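Hypothetical protein (Nitrosomonas europaea, PDB 2IN3) probably acts as a thiol-disulfide oxidoreductase of the DsbA family, FrnE-like subfamily, and is a putative protein disulfide isomerase. Local coordinates at residues A[90-93]-A[94-97]; A[118-121]-A[122-126]. All blocks are in the same frame, centred on the assembly; numbering follows the deposited sequence.

Contact 1 of 2, residues A[90-93]-A[94-97]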
loop_
_atom_site.group_PDB
_atom_site.type_symbol
_atom_site.label_atom_id
_atom_site.label_comp_id
_atom_site.label_asym_id
_atom_site.label_seq_id
_atom_site.Cartn_x
_atom_site.Cartn_y
_atom_site.Cartn_z
ATOM N N ILE A 90 5.595 8.681 16.029
ATOM C CA ILE A 90 6.056 9.414 14.858
ATOM C C ILE A 90 5.513 8.705 13.612
ATOM O O ILE A 90 5.803 7.528 13.371
ATOM C CB ILE A 90 7.597 9.540 14.824
ATOM C CG1 ILE A 90 8.092 10.315 16.061
ATOM C CG2 ILE A 90 8.070 10.205 13.522
ATOM C CD1 ILE A 90 9.589 10.500 16.124
ATOM N N TYR A 91 4.722 9.430 12.835
ATOM C CA TYR A 91 4.005 8.857 11.702
ATOM C C TYR A 91 4.876 8.852 10.414
ATOM O O TYR A 91 4.557 9.530 9.425
ATOM C CB TYR A 91 2.670 9.605 11.509
ATOM C CG TYR A 91 1.578 8.726 10.948
ATOM C CD1 TYR A 91 0.567 8.220 11.771
ATOM C CD2 TYR A 91 1.571 8.371 9.596
ATOM C CE1 TYR A 91 -0.432 7.396 11.257
ATOM C CE2 TYR A 91 0.581 7.535 9.072
ATOM C CZ TYR A 91 -0.409 7.057 9.906
ATOM O OH TYR A 91 -1.366 6.241 9.378
ATOM N N ASP A 92 5.973 8.085 10.450
ATOM C CA ASP A 92 6.912 7.980 9.328
ATOM C C ASP A 92 6.553 6.826 8.399
ATOM O O ASP A 92 6.764 5.648 8.735
ATOM C CB ASP A 92 8.358 7.824 9.820
ATOM C CG ASP A 92 9.374 7.782 8.668
ATOM O OD1 ASP A 92 9.021 8.153 7.519
ATOM O OD2 ASP A 92 10.544 7.384 8.904
ATOM N N THR A 93 6.009 7.158 7.233
ATOM C CA THR A 93 5.516 6.138 6.312
ATOM C C THR A 93 6.602 5.569 5.370
ATOM O O THR A 93 6.373 4.563 4.698
ATOM C CB THR A 93 4.310 6.644 5.480
ATOM O OG1 THR A 93 4.726 7.744 4.682
ATOM C CG2 THR A 93 3.140 7.143 6.373
ATOM N N GLU A 94 7.787 6.167 5.341
ATOM C CA GLU A 94 8.792 5.745 4.368
ATOM C C GLU A 94 9.357 4.329 4.564
ATOM O O GLU A 94 9.533 3.602 3.568
ATOM C CB GLU A 94 9.917 6.798 4.203
ATOM C CG GLU A 94 10.892 6.520 3.068
ATOM C CD GLU A 94 12.014 5.583 3.472
ATOM O OE1 GLU A 94 12.214 5.417 4.693
ATOM O OE2 GLU A 94 12.708 5.024 2.582
ATOM N N PRO A 95 9.749 3.957 5.810
ATOM C CA PRO A 95 10.303 2.608 5.955
ATOM C C PRO A 95 9.371 1.463 5.523
ATOM O O PRO A 95 9.845 0.518 4.908
ATOM C CB PRO A 95 10.627 2.529 7.447
ATOM C CG PRO A 95 10.990 3.963 7.789
ATOM C CD PRO A 95 9.891 4.716 7.070
ATOM N N ALA A 96 8.073 1.558 5.820
ATOM C CA ALA A 96 7.154 0.507 5.421
ATOM C C ALA A 96 7.060 0.473 3.893
ATOM O O ALA A 96 7.046 -0.602 3.303
ATOM C CB ALA A 96 5.764 0.716 6.054
ATOM N N CYS A 97 6.970 1.635 3.261
ATOM C CA CYS A 97 7.017 1.686 1.781
ATOM C C CYS A 97 8.281 1.009 1.227
ATOM O O CYS A 97 8.212 0.203 0.291
ATOM C CB CYS A 97 6.938 3.127 1.294
ATOM S SG CYS A 97 5.357 3.856 1.541
HETATM O O HOH W 1 6.881 3.242 7.926
HETATM O O HOH W 2 12.781 6.832 6.759
#
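Asp92 and Glu94 meet at the start of helix 94-106, where an Asx turn supplies a capping bond. Glu94 N donates to Asp92 OD1 at 3.2 Å, with an N-H...O angle of 162°. The donor comes from above the carboxylate plane. The other oxygen, Asp92 OD2, lies 3.3 Å from Pro95 CD. The Asp92 and Pro95 side chains cross at about a right angle. Asp92 CG is anti to the backbone N (chi1 -177°), which carries the carboxylate over the first helical residues. One step on, Cys97 N makes a weak bond to Thr93 O.

Two waters extend this shell. One donates to Asp92 O and accepts from Ala96 N at 2.9 Å. The other donates to Asp92 OD2 and, at 2.6 Å, to Glu94 OE1. It probably eases the repulsion between the two acids, with Asp92 OD2 and Glu94 OE1 4.9 Å apart. Glu94 OE2 forms a salt bridge with Arg98. Beyond the cap, the Thr93 side chain rests on Asp15 and Met17 and comes near, without touching, Cys18 and Cys21, a probable thioredoxin-type CxxC. Asp92 OD1 also takes a weak bond from Thr52 N.

Contact 2 of 2, residues A[118-121]-A[122-126]; sequences IQRA and FYVGQ. With EDO (1,2-ethanediol), chain C.
The C-terminal end of helix 111-123 brings Gln119 and Tyr123 together one turn apart. Tyr123 N donates to Gln119 O at 2.8 Å, and the donor is tilted 25° from the carbonyl plane. Gln119 O also lies 3.2 Å from Tyr123 CD2. Tyr123 CG is anti to the carbonyl carbon (chi1 -67°), which lays the ring beside the Gln119 side chain. The two chains point the same way. Gln119 NE2 reaches the ring edge in its plane, 4.0 Å from Tyr123 CE2, with amide and ring planes 70° apart. The amide is held by its bond from NE2 to Pro16 O. On one face of the Tyr123 ring, Phe122 CD2 stands 3.5 Å above the centre.

In this DsbA-like thioredoxin fold the helix end lies against helix 19-35, at whose start Cys18 and Cys21 form a probable thioredoxin-type CxxC. Gln119 touches Cys21 there. The Tyr123 ring meets Trp22 with planes nearly parallel, and Trp68 and Phe79 edge-to-face. With an alanine here in place of Tyr123, a gap is likely to open among these rings, and Phe122 CD2 would lose the face it packs on.

The helix then unwinds. Arg120 O accepts two bonds, from Val124 N at 2.9 Å and from Gly125 N at 3.0 Å. The Gly125 donor lies in the carbonyl plane, while that of Val124 is tilted out of it. Gln126 follows with positive phi. On the outer side, the Arg120 chain bends at chi3. Its guanidinium grips an ethanediol, probably from the crystallisation liquor: Arg120 NH2 donates to EDO O2 at 2.7 Å, and NE donates to EDO O1.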
loop_
_atom_site.group_PDB
_atom_site.type_symbol
_atom_site.label_atom_id
_atom_site.label_comp_id
_atom_site.label_asym_id
_atom_site.label_seq_id
_atom_site.Cartn_x
_atom_site.Cartn_y
_atom_site.Cartn_z
ATOM N N ILE A 118 1.866 -5.766 6.840
ATOM C CA ILE A 118 2.227 -4.490 7.483
ATOM C C ILE A 118 0.969 -3.759 7.986
ATOM O O ILE A 118 0.909 -3.331 9.131
ATOM C CB ILE A 118 2.998 -3.549 6.520
ATOM C CG1 ILE A 118 4.393 -4.147 6.183
ATOM C CG2 ILE A 118 3.119 -2.157 7.118
ATOM C CD1 ILE A 118 5.065 -3.410 5.029
ATOM N N GLN A 119 -0.052 -3.692 7.145
ATOM C CA GLN A 119 -1.282 -2.983 7.515
ATOM C C GLN A 119 -1.953 -3.613 8.739
ATOM O O GLN A 119 -2.461 -2.908 9.622
ATOM C CB GLN A 119 -2.243 -2.968 6.326
ATOM C CG GLN A 119 -1.700 -2.185 5.125
ATOM C CD GLN A 119 -2.829 -1.622 4.325
ATOM O OE1 GLN A 119 -3.522 -2.351 3.645
ATOM N NE2 GLN A 119 -3.056 -0.313 4.446
ATOM N N ARG A 120 -1.968 -4.938 8.787
ATOM C CA ARG A 120 -2.603 -5.625 9.896
ATOM C C ARG A 120 -1.779 -5.413 11.172
ATOM O O ARG A 120 -2.355 -5.202 12.263
ATOM C CB ARG A 120 -2.787 -7.112 9.588
ATOM C CG ARG A 120 -3.653 -7.845 10.574
ATOM C CD ARG A 120 -3.674 -9.349 10.233
ATOM N NE ARG A 120 -4.258 -9.625 8.912
ATOM C CZ ARG A 120 -3.567 -9.941 7.812
ATOM N NH1 ARG A 120 -2.227 -10.034 7.826
ATOM N NH2 ARG A 120 -4.224 -10.176 6.675
ATOM N N ALA A 121 -0.453 -5.461 11.026
ATOM C CA ALA A 121 0.436 -5.339 12.168
ATOM C C ALA A 121 0.298 -3.949 12.779
ATOM O O ALA A 121 0.415 -3.786 13.990
ATOM C CB ALA A 121 1.863 -5.613 11.772
ATOM N N PHE A 122 0.104 -2.959 11.914
ATOM C CA PHE A 122 -0.076 -1.592 12.334
ATOM C C PHE A 122 -1.484 -1.325 12.909
ATOM O O PHE A 122 -1.620 -0.945 14.083
ATOM C CB PHE A 122 0.208 -0.663 11.158
ATOM C CG PHE A 122 0.072 0.805 11.492
ATOM C CD1 PHE A 122 0.824 1.375 12.530
ATOM C CD2 PHE A 122 -0.757 1.611 10.751
ATOM C CE1 PHE A 122 0.715 2.742 12.827
ATOM C CE2 PHE A 122 -0.882 2.978 11.042
ATOM C CZ PHE A 122 -0.153 3.537 12.083
ATOM N N TYR A 123 -2.518 -1.533 12.098
ATOM C CA TYR A 123 -3.880 -1.159 12.518
ATOM C C TYR A 123 -4.457 -2.030 13.625
ATOM O O TYR A 123 -5.169 -1.531 14.519
ATOM C CB TYR A 123 -4.819 -1.091 11.321
ATOM C CG TYR A 123 -4.450 0.043 10.390
ATOM C CD1 TYR A 123 -4.465 1.365 10.845
ATOM C CD2 TYR A 123 -4.070 -0.197 9.065
ATOM C CE1 TYR A 123 -4.114 2.421 10.010
ATOM C CE2 TYR A 123 -3.700 0.872 8.210
ATOM C CZ TYR A 123 -3.761 2.173 8.710
ATOM O OH TYR A 123 -3.396 3.220 7.931
ATOM N N VAL A 124 -4.124 -3.317 13.598
ATOM C CA VAL A 124 -4.642 -4.261 14.585
ATOM C C VAL A 124 -3.588 -4.523 15.640
ATOM O O VAL A 124 -3.865 -4.404 16.831
ATOM C CB VAL A 124 -5.106 -5.581 13.909
ATOM C CG1 VAL A 124 -5.692 -6.584 14.936
ATOM C CG2 VAL A 124 -6.127 -5.265 12.782
ATOM N N GLY A 125 -2.376 -4.851 15.200
ATOM C CA GLY A 125 -1.312 -5.238 16.125
ATOM C C GLY A 125 -0.772 -4.060 16.924
ATOM O O GLY A 125 -0.153 -4.254 17.967
ATOM N N GLN A 126 -0.996 -2.836 16.422
ATOM C CA GLN A 126 -0.425 -1.608 17.008
ATOM C C GLN A 126 1.096 -1.644 17.015
ATOM O O GLN A 126 1.751 -1.141 17.950
ATOM C CB GLN A 126 -0.982 -1.368 18.416
ATOM C CG GLN A 126 -2.484 -1.271 18.423
ATOM C CD GLN A 126 -3.047 -0.721 19.698
ATOM O OE1 GLN A 126 -2.716 -1.188 20.774
ATOM N NE2 GLN A 126 -3.917 0.271 19.583
HETATM C C1 EDO C . -8.192 -9.468 8.871
HETATM O O1 EDO C . -7.005 -8.803 9.299
HETATM C C2 EDO C . -8.241 -9.492 7.353
HETATM O O2 EDO C . -6.917 -9.684 6.855
#

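The two contacts sit at opposite ends of consecutive helices: contact 1 starts helix 94-106 and contact 2 finishes helix 111-123. Both are partly buried, at similar depth. Contact 1 depends on a carboxylate, waters and backbone amides. Contact 2 has buried aromatic rings on one side and an exposed arginine on the other. They also touch each other. Tyr91 OH lies 3.7 Å from Phe122 CE2, and Ala96 O lies 3.8 Å from Ile118 CD1. Both contacts reach the loop before helix 19-35: Tyr91 OH bonds to Met17 O, and Ala96 and Ile118 both pack on Pro16.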